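Side-chain contacts in malonyl CoA-acyl carrier protein transacylase (Clostridium perfringens, PDB 3PTW), which probably catalyses transfer of the malonyl group from coenzyme A to acyl carrier protein, the step that supplies extender units for fatty acid synthesis: residues Leu40-Glu45 against Leu112-Gly117; Glu45-Asn50 against Gln63-Thr68; Phe106-Lys111 against Lys216-Lys221. All blocks are in the same frame, centred on the assembly; numbering follows the deposited sequence.

Interaction 1 (Leu40-Glu45 against Leu112-Gly117)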
loop_
_atom_site.group_PDB
_atom_site.type_symbol
_atom_site.label_atom_id
_atom_site.label_comp_id
_atom_site.label_asym_id
_atom_site.label_seq_id
_atom_site.Cartn_x
_atom_site.Cartn_y
_atom_site.Cartn_z
ATOM N N LEU A 40 20.619 1.490 -3.534
ATOM C CA LEU A 40 20.071 1.645 -4.885
ATOM C C LEU A 40 21.075 2.220 -5.875
ATOM O O LEU A 40 20.917 2.059 -7.080
ATOM C CB LEU A 40 18.822 2.535 -4.855
ATOM C CG LEU A 40 17.411 1.935 -4.876
ATOM C CD1 LEU A 40 17.400 0.495 -4.446
ATOM C CD2 LEU A 40 16.441 2.750 -4.021
ATOM N N GLY A 41 22.091 2.908 -5.363
ATOM C CA GLY A 41 23.080 3.575 -6.212
ATOM C C GLY A 41 22.471 4.768 -6.921
ATOM O O GLY A 41 22.892 5.129 -8.015
ATOM N N ILE A 42 21.443 5.358 -6.313
ATOM C CA ILE A 42 20.823 6.575 -6.849
ATOM C C ILE A 42 20.610 7.575 -5.719
ATOM O O ILE A 42 20.515 7.191 -4.555
ATOM C CB ILE A 42 19.480 6.308 -7.590
ATOM C CG1 ILE A 42 19.505 4.989 -8.363
ATOM C CG2 ILE A 42 19.168 7.440 -8.575
ATOM C CD1 ILE A 42 18.134 4.570 -8.892
ATOM N N ASP A 43 20.538 8.856 -6.066
ATOM C CA ASP A 43 20.320 9.909 -5.086
ATOM C C ASP A 43 18.841 9.975 -4.678
ATOM O O ASP A 43 18.034 10.680 -5.297
ATOM C CB ASP A 43 20.829 11.256 -5.619
ATOM C CG ASP A 43 20.988 12.300 -4.524
ATOM O OD1 ASP A 43 20.243 12.262 -3.519
ATOM O OD2 ASP A 43 21.863 13.174 -4.671
ATOM N N MET A 44 18.504 9.234 -3.623
ATOM C CA MET A 44 17.125 9.132 -3.149
ATOM C C MET A 44 16.610 10.409 -2.504
ATOM O O MET A 44 15.416 10.689 -2.551
ATOM C CB MET A 44 16.971 7.940 -2.200
ATOM C CG MET A 44 17.148 6.612 -2.910
ATOM S SD MET A 44 15.984 6.447 -4.290
ATOM C CE MET A 44 14.439 6.298 -3.366
ATOM N N GLU A 45 17.514 11.174 -1.899
ATOM C CA GLU A 45 17.182 12.495 -1.375
ATOM C C GLU A 45 16.654 13.379 -2.491
ATOM O O GLU A 45 15.531 13.873 -2.419
ATOM C CB GLU A 45 18.407 13.141 -0.731
ATOM C CG GLU A 45 18.793 12.510 0.589
ATOM C CD GLU A 45 20.164 12.943 1.052
ATOM O OE1 GLU A 45 20.903 12.090 1.587
ATOM O OE2 GLU A 45 20.509 14.136 0.880
ATOM N N LEU A 112 14.158 -4.497 -3.940
ATOM C CA LEU A 112 13.119 -5.386 -4.451
ATOM C C LEU A 112 11.932 -4.642 -5.079
ATOM O O LEU A 112 11.470 -5.003 -6.174
ATOM C CB LEU A 112 12.622 -6.320 -3.340
ATOM C CG LEU A 112 11.637 -7.415 -3.742
ATOM C CD1 LEU A 112 12.268 -8.374 -4.747
ATOM C CD2 LEU A 112 11.160 -8.167 -2.507
ATOM N N VAL A 113 11.440 -3.606 -4.401
ATOM C CA VAL A 113 10.245 -2.914 -4.891
ATOM C C VAL A 113 10.499 -2.075 -6.150
ATOM O O VAL A 113 9.574 -1.818 -6.926
ATOM C CB VAL A 113 9.522 -2.082 -3.806
ATOM C CG1 VAL A 113 8.990 -3.002 -2.673
ATOM C CG2 VAL A 113 10.415 -0.948 -3.288
ATOM N N LYS A 114 11.746 -1.673 -6.355
ATOM C CA LYS A 114 12.126 -1.001 -7.590
ATOM C C LYS A 114 11.933 -1.986 -8.747
ATOM O O LYS A 114 11.344 -1.637 -9.769
ATOM C CB LYS A 114 13.571 -0.493 -7.509
ATOM C CG LYS A 114 14.093 0.162 -8.776
ATOM C CD LYS A 114 15.508 0.717 -8.540
ATOM C CE LYS A 114 16.231 0.985 -9.858
ATOM N NZ LYS A 114 15.746 2.250 -10.464
ATOM N N LYS A 115 12.402 -3.220 -8.557
ATOM C CA LYS A 115 12.248 -4.263 -9.563
ATOM C C LYS A 115 10.780 -4.589 -9.806
ATOM O O LYS A 115 10.352 -4.695 -10.947
ATOM C CB LYS A 115 13.063 -5.517 -9.192
ATOM C CG LYS A 115 14.577 -5.309 -9.354
ATOM C CD LYS A 115 15.348 -6.623 -9.320
ATOM C CE LYS A 115 16.867 -6.421 -9.159
ATOM N NZ LYS A 115 17.262 -5.862 -7.797
ATOM N N ARG A 116 10.022 -4.721 -8.717
ATOM C CA ARG A 116 8.590 -4.993 -8.742
ATOM C C ARG A 116 7.841 -3.925 -9.533
ATOM O O ARG A 116 7.004 -4.236 -10.379
ATOM C CB ARG A 116 8.061 -5.049 -7.305
ATOM C CG ARG A 116 6.532 -5.128 -7.149
ATOM C CD ARG A 116 6.184 -5.053 -5.648
ATOM N NE ARG A 116 4.780 -5.319 -5.341
ATOM C CZ ARG A 116 3.819 -4.393 -5.324
ATOM N NH1 ARG A 116 4.093 -3.133 -5.636
ATOM N NH2 ARG A 116 2.569 -4.742 -5.030
ATOM N N GLY A 117 8.151 -2.667 -9.245
ATOM C CA GLY A 117 7.487 -1.539 -9.883
ATOM C C GLY A 117 7.731 -1.550 -11.366
ATOM O O GLY A 117 6.817 -1.281 -12.153
#
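Lys-114 reaches from the helix of Leu-112 to Gly-117 toward Leu-40 and Ile-42, which sit where helix 27-40 gives way to helix 44-49. Lys-114 CG lies anti to the backbone N (chi1 177°) and the chain runs on extended as far as CE, an extension that lets it span a gap whose closest CA pair, Leu-40 and Lys-114, is 8.8 Å apart. CB is directed at the other segment; neither CB nor CG touches it, Lys-114 CB staying 5.0 Å from Leu-40 CD1. The first contact comes at Lys-114 CD, 4.3 Å from Leu-40 CG, a loose apolar brush against the branch point of the leucine. Lys-114 CE then passes 4.2 Å from Ile-42 CD1. At chi4 the chain bends (78°), and Lys-114 NZ ends 3.7 Å from the same methyl, Ile-42 CD1, the two side chains meeting tip to tip.

That last pair is a van der Waals contact only. The ammonium finds its polar partner in Glu-60, by a salt bridge, and makes a cation-pi contact with Phe-61, a ring that Ile-42 also touches. The lysine thus offers its methylenes to the leucine and its charge to helix 59-79. In the other segment, the positive phi of Gly-41 (70°) ends helix 27-40 and begins the turn that sets Ile-42 between two helices. Through one lysine, the turn between helices 27-40 and 44-49 packs against helix 106-122 of the acyltransferase fold; two residues farther along that helix, Arg-116 bonds Ser-91, the probable nucleophile.

Interaction 2 (Glu45-Asn50 against Gln63-Thr68)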
loop_
_atom_site.group_PDB
_atom_site.type_symbol
_atom_site.label_atom_id
_atom_site.label_comp_id
_atom_site.label_asym_id
_atom_site.label_seq_id
_atom_site.Cartn_x
_atom_site.Cartn_y
_atom_site.Cartn_z
ATOM N N GLU A 45 17.514 11.174 -1.899
ATOM C CA GLU A 45 17.182 12.495 -1.375
ATOM C C GLU A 45 16.654 13.379 -2.491
ATOM O O GLU A 45 15.531 13.873 -2.419
ATOM C CB GLU A 45 18.407 13.141 -0.731
ATOM C CG GLU A 45 18.793 12.510 0.589
ATOM C CD GLU A 45 20.164 12.943 1.052
ATOM O OE1 GLU A 45 20.903 12.090 1.587
ATOM O OE2 GLU A 45 20.509 14.136 0.880
ATOM N N GLU A 46 17.457 13.533 -3.541
ATOM C CA GLU A 46 17.068 14.306 -4.711
ATOM C C GLU A 46 15.770 13.789 -5.339
ATOM O O GLU A 46 14.902 14.585 -5.692
ATOM C CB GLU A 46 18.209 14.316 -5.732
ATOM C CG GLU A 46 18.052 15.312 -6.869
ATOM C CD GLU A 46 18.110 16.780 -6.434
ATOM O OE1 GLU A 46 18.390 17.071 -5.239
ATOM O OE2 GLU A 46 17.865 17.645 -7.308
ATOM N N LEU A 47 15.628 12.470 -5.464
ATOM C CA LEU A 47 14.427 11.896 -6.077
ATOM C C LEU A 47 13.173 12.321 -5.318
ATOM O O LEU A 47 12.184 12.732 -5.924
ATOM C CB LEU A 47 14.502 10.356 -6.157
ATOM C CG LEU A 47 13.258 9.571 -6.621
ATOM C CD1 LEU A 47 12.749 10.004 -8.021
ATOM C CD2 LEU A 47 13.485 8.061 -6.592
ATOM N N CYS A 48 13.230 12.223 -3.990
ATOM C CA CYS A 48 12.070 12.482 -3.145
ATOM C C CYS A 48 11.821 13.959 -2.892
ATOM O O CYS A 48 10.666 14.388 -2.832
ATOM C CB CYS A 48 12.216 11.763 -1.808
ATOM S SG CYS A 48 11.965 9.999 -1.967
ATOM N N PHE A 49 12.901 14.724 -2.734
ATOM C CA PHE A 49 12.787 16.106 -2.287
ATOM C C PHE A 49 12.641 17.048 -3.465
ATOM O O PHE A 49 11.944 18.051 -3.362
ATOM C CB PHE A 49 13.968 16.525 -1.382
ATOM C CG PHE A 49 14.250 15.561 -0.240
ATOM C CD1 PHE A 49 13.247 14.722 0.265
ATOM C CD2 PHE A 49 15.519 15.505 0.337
ATOM C CE1 PHE A 49 13.508 13.838 1.308
ATOM C CE2 PHE A 49 15.790 14.631 1.387
ATOM C CZ PHE A 49 14.788 13.787 1.871
ATOM N N ASN A 50 13.278 16.714 -4.589
ATOM C CA ASN A 50 13.241 17.576 -5.771
ATOM C C ASN A 50 12.616 16.971 -7.012
ATOM O O ASN A 50 11.911 17.666 -7.736
ATOM C CB ASN A 50 14.640 18.084 -6.097
ATOM C CG ASN A 50 15.111 19.111 -5.109
ATOM O OD1 ASN A 50 14.467 20.140 -4.931
ATOM N ND2 ASN A 50 16.230 18.837 -4.445
ATOM N N GLN A 63 7.950 3.322 -6.203
ATOM C CA GLN A 63 7.887 2.284 -5.184
ATOM C C GLN A 63 9.050 2.388 -4.161
ATOM O O GLN A 63 8.781 2.501 -2.964
ATOM C CB GLN A 63 7.689 0.877 -5.800
ATOM C CG GLN A 63 6.368 0.727 -6.605
ATOM C CD GLN A 63 5.921 -0.726 -6.875
ATOM O OE1 GLN A 63 6.512 -1.694 -6.394
ATOM N NE2 GLN A 63 4.875 -0.867 -7.662
ATOM N N PRO A 64 10.325 2.416 -4.616
ATOM C CA PRO A 64 11.398 2.609 -3.623
ATOM C C PRO A 64 11.427 4.008 -3.024
ATOM O O PRO A 64 12.016 4.210 -1.954
ATOM C CB PRO A 64 12.676 2.370 -4.424
ATOM C CG PRO A 64 12.288 2.673 -5.869
ATOM C CD PRO A 64 10.869 2.161 -5.964
ATOM N N ALA A 65 10.834 4.975 -3.712
ATOM C CA ALA A 65 10.715 6.316 -3.149
ATOM C C ALA A 65 9.806 6.301 -1.916
ATOM O O ALA A 65 10.198 6.775 -0.855
ATOM C CB ALA A 65 10.220 7.291 -4.188
ATOM N N ILE A 66 8.617 5.734 -2.056
ATOM C CA ILE A 66 7.654 5.628 -0.945
ATOM C C ILE A 66 8.164 4.738 0.191
ATOM O O ILE A 66 8.063 5.097 1.369
ATOM C CB ILE A 66 6.268 5.159 -1.454
ATOM C CG1 ILE A 66 5.645 6.272 -2.297
ATOM C CG2 ILE A 66 5.345 4.729 -0.293
ATOM C CD1 ILE A 66 4.338 5.926 -2.918
ATOM N N ILE A 67 8.746 3.598 -0.171
ATOM C CA ILE A 67 9.264 2.651 0.806
ATOM C C ILE A 67 10.305 3.298 1.728
ATOM O O ILE A 67 10.283 3.068 2.942
ATOM C CB ILE A 67 9.830 1.384 0.114
ATOM C CG1 ILE A 67 8.687 0.552 -0.494
ATOM C CG2 ILE A 67 10.677 0.553 1.084
ATOM C CD1 ILE A 67 7.616 0.097 0.490
ATOM N N THR A 68 11.189 4.105 1.134
ATOM C CA THR A 68 12.212 4.856 1.861
ATOM C C THR A 68 11.589 5.896 2.775
ATOM O O THR A 68 12.006 6.059 3.918
ATOM C CB THR A 68 13.188 5.610 0.885
ATOM O OG1 THR A 68 13.799 4.675 -0.014
ATOM C CG2 THR A 68 14.276 6.345 1.669
#
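Apolar contact between Ala-65 and the pair Leu-47 and Cys-48 joins helices 44-49 and 59-79. The methyl Ala-65 CB is approached by Leu-47 CD2 at 4.1 Å and by Cys-48 SG at 3.9 Å. Leu-47 turns CG anti to its own N (chi1 173°), whereas Cys-48 places SG beside the backbone N, and both side chains come to bear on one methyl group. With so small a residue on the facing helix, the backbones approach closely: Cys-48 CA and Ala-65 CA are 6.3 Å apart.

The thiol also meets a polar atom. Cys-48 SG lies 3.8 Å from Ala-65 O, a contact rather than a hydrogen bond, and that carbonyl accepts from the hydroxyl of Thr-69.

Hydrogen bonds act within each segment, not between them. Thr-68 OG1 donates to Pro-64 O at 2.7 Å, almost in line with the carbonyl (C=O...donor angle 166°), and Thr-68 N reaches the same oxygen at 3.2 Å; this double grip lies just past the kink at Pro-64. In 45-50, Asn-50 ND2 donates to Glu-46 OE1 at 2.9 Å, meeting the carboxylate from above its plane.

Phe-33 of helix 27-40 touches both Cys-48 and Thr-68, and Leu-55 and Leu-56 add to the packing. The contact is a buried helix-helix junction of the acyltransferase domain, between helices 44-49 and 59-79, which follow one another along the chain, with helix 27-40 alongside.

Interaction 3 (Phe106-Lys111 against Lys216-Lys221)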
loop_
_atom_site.group_PDB
_atom_site.type_symbol
_atom_site.label_atom_id
_atom_site.label_comp_id
_atom_site.label_asym_id
_atom_site.label_seq_id
_atom_site.Cartn_x
_atom_site.Cartn_y
_atom_site.Cartn_z
ATOM N N PHE A 106 15.539 -3.783 5.215
ATOM C CA PHE A 106 15.283 -2.522 4.505
ATOM C C PHE A 106 15.991 -2.405 3.137
ATOM O O PHE A 106 15.329 -2.172 2.122
ATOM C CB PHE A 106 15.594 -1.302 5.387
ATOM C CG PHE A 106 15.526 0.010 4.642
ATOM C CD1 PHE A 106 14.310 0.484 4.154
ATOM C CD2 PHE A 106 16.684 0.749 4.395
ATOM C CE1 PHE A 106 14.243 1.682 3.447
ATOM C CE2 PHE A 106 16.628 1.948 3.699
ATOM C CZ PHE A 106 15.402 2.417 3.224
ATOM N N GLU A 107 17.318 -2.563 3.110
ATOM C CA GLU A 107 18.087 -2.512 1.854
ATOM C C GLU A 107 17.542 -3.471 0.780
ATOM O O GLU A 107 17.452 -3.106 -0.388
ATOM C CB GLU A 107 19.583 -2.779 2.087
ATOM C CG GLU A 107 20.349 -1.621 2.719
ATOM C CD GLU A 107 20.326 -1.639 4.244
ATOM O OE1 GLU A 107 21.313 -1.168 4.846
ATOM O OE2 GLU A 107 19.332 -2.125 4.848
ATOM N N ASP A 108 17.180 -4.684 1.190
ATOM C CA ASP A 108 16.579 -5.656 0.286
ATOM C C ASP A 108 15.179 -5.213 -0.103
ATOM O O ASP A 108 14.762 -5.374 -1.251
ATOM C CB ASP A 108 16.549 -7.046 0.927
ATOM C CG ASP A 108 17.936 -7.588 1.207
ATOM O OD1 ASP A 108 18.921 -7.086 0.617
ATOM O OD2 ASP A 108 18.046 -8.521 2.020
ATOM N N GLY A 109 14.470 -4.630 0.858
ATOM C CA GLY A 109 13.157 -4.051 0.605
ATOM C C GLY A 109 13.203 -3.043 -0.522
ATOM O O GLY A 109 12.520 -3.209 -1.535
ATOM N N VAL A 110 14.026 -2.007 -0.378
ATOM C CA VAL A 110 14.047 -0.962 -1.400
ATOM C C VAL A 110 14.458 -1.473 -2.769
ATOM O O VAL A 110 13.781 -1.169 -3.742
ATOM C CB VAL A 110 14.844 0.305 -1.010
ATOM C CG1 VAL A 110 14.006 1.186 -0.125
ATOM C CG2 VAL A 110 16.191 -0.029 -0.366
ATOM N N LYS A 111 15.527 -2.277 -2.833
ATOM C CA LYS A 111 15.967 -2.873 -4.093
ATOM C C LYS A 111 14.863 -3.705 -4.743
ATOM O O LYS A 111 14.655 -3.620 -5.951
ATOM C CB LYS A 111 17.263 -3.703 -3.945
ATOM C CG LYS A 111 18.526 -2.882 -3.641
ATOM C CD LYS A 111 19.830 -3.480 -4.221
ATOM C CE LYS A 111 20.385 -4.641 -3.407
ATOM N NZ LYS A 111 19.947 -4.572 -1.977
ATOM N N LYS A 216 15.768 -14.875 -4.636
ATOM C CA LYS A 216 17.190 -14.519 -4.492
ATOM C C LYS A 216 17.530 -13.886 -3.140
ATOM O O LYS A 216 18.680 -13.938 -2.711
ATOM C CB LYS A 216 17.649 -13.570 -5.608
ATOM C CG LYS A 216 17.677 -14.159 -7.014
ATOM C CD LYS A 216 17.656 -13.019 -8.029
ATOM C CE LYS A 216 17.843 -13.493 -9.455
ATOM N NZ LYS A 216 19.221 -13.165 -9.921
ATOM N N ILE A 217 16.552 -13.300 -2.463
ATOM C CA ILE A 217 16.876 -12.559 -1.238
ATOM C C ILE A 217 16.573 -13.365 0.026
ATOM O O ILE A 217 15.912 -14.401 -0.026
ATOM C CB ILE A 217 16.247 -11.106 -1.186
ATOM C CG1 ILE A 217 14.863 -11.088 -0.510
ATOM C CG2 ILE A 217 16.289 -10.406 -2.555
ATOM C CD1 ILE A 217 13.690 -10.939 -1.426
ATOM N N SER A 218 17.071 -12.877 1.154
ATOM C CA SER A 218 16.862 -13.527 2.440
ATOM C C SER A 218 15.574 -13.076 3.124
ATOM O O SER A 218 15.334 -11.879 3.329
ATOM C CB SER A 218 18.078 -13.335 3.351
ATOM O OG SER A 218 18.639 -12.053 3.173
ATOM N N ILE A 219 14.739 -14.051 3.462
ATOM C CA ILE A 219 13.456 -13.783 4.088
ATOM C C ILE A 219 13.414 -14.440 5.459
ATOM O O ILE A 219 13.634 -15.643 5.583
ATOM C CB ILE A 219 12.281 -14.235 3.181
ATOM C CG1 ILE A 219 12.134 -13.260 2.006
ATOM C CG2 ILE A 219 10.964 -14.293 3.965
ATOM C CD1 ILE A 219 11.680 -13.901 0.728
ATOM N N ASN A 220 13.153 -13.627 6.479
ATOM C CA ASN A 220 13.147 -14.075 7.863
ATOM C C ASN A 220 11.736 -14.279 8.407
ATOM O O ASN A 220 10.742 -13.883 7.780
ATOM C CB ASN A 220 13.868 -13.056 8.746
ATOM C CG ASN A 220 15.258 -12.732 8.247
ATOM O OD1 ASN A 220 16.147 -13.580 8.275
ATOM N ND2 ASN A 220 15.454 -11.495 7.786
ATOM N N LYS A 221 11.671 -14.893 9.587
ATOM C CA LYS A 221 10.449 -15.001 10.363
ATOM C C LYS A 221 9.882 -13.595 10.667
ATOM O O LYS A 221 10.634 -12.643 10.903
ATOM C CB LYS A 221 10.765 -15.775 11.650
ATOM C CG LYS A 221 9.698 -15.767 12.727
ATOM C CD LYS A 221 10.301 -16.131 14.085
ATOM C CE LYS A 221 9.253 -16.086 15.186
ATOM N NZ LYS A 221 8.830 -14.692 15.498
HETATM O O HOH W 1 15.942 -9.435 3.284
#
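A loop that carries the chain from helix 204-214 to strand 225-228 of the central sheet passes the first turn of helix 106-122 here, and Asp-108 faces Ile-217 and Ser-218 across the gap. The nearest CA atoms, Asp-108 and Ile-217, are 7.1 Å apart, and the two segments form no direct hydrogen bond.

Asp-108 OD2 does the touching. Asp-108 OD2 lies 4.5 Å from Ile-217 CB, at the limit of contact, and 3.8 Å from Ser-218 OG, too far for a hydrogen bond. With chi1 at -63°, CG stands beside the backbone N and anti to the carbonyl carbon, which swings the carboxylate out to the loop. The polar link is made by a water that donates to Asp-108 OD2 at 2.6 Å and to Ser-218 O at 2.5 Å. Both separations are short for hydrogen bonds, and the exact position of the water should be taken with caution, but the angle of about 123° between the two acceptors at the water is compatible with one molecule giving a proton to each. The bridge therefore joins a side chain on the helix to the main chain of the loop.

The other carboxylate oxygen turns back to its own helix: Asp-108 OD1 is 3.8 Å from Lys-111 NZ, a long salt bridge, while the same ammonium makes a weak hydrogen bond to Glu-107 O. Asp-108 N donates to Asn-105 OD1, and a carboxylate near the start of a helix would probably be favoured by the helix dipole. Farther along the loop, Asn-220 pairs through the backbone with Ala-103. The whole is a water-mediated helix-to-loop contact on the surface of an alpha/beta fold, within the connection from helix 204-214 to strand 225-228.

Overall arrangement
Helix 106-122 carries one side of interactions 1 and 3, whose centres are about 13 Å apart, while helix 44-49 and Glu-45 are common to interactions 1 and 2, whose centres are about 8 Å apart. Interactions 2 and 3 lie about 18 Å from each other between centres. In sequence, interaction 2 falls wholly between the two segments of interaction 1, and interaction 3 alternates with interaction 1. Direct contacts join them: Arg-116 NH1 probably bonds Gln-63 OE1 (2.9 Å), Leu-40 CD1 packs on Lys-111 CG (3.6 Å), and Ile-67 CG2 meets Val-110 CG1 (3.6 Å). The three thus join helices of the acyltransferase domain to one another and to the loop that leads into strand 225-228.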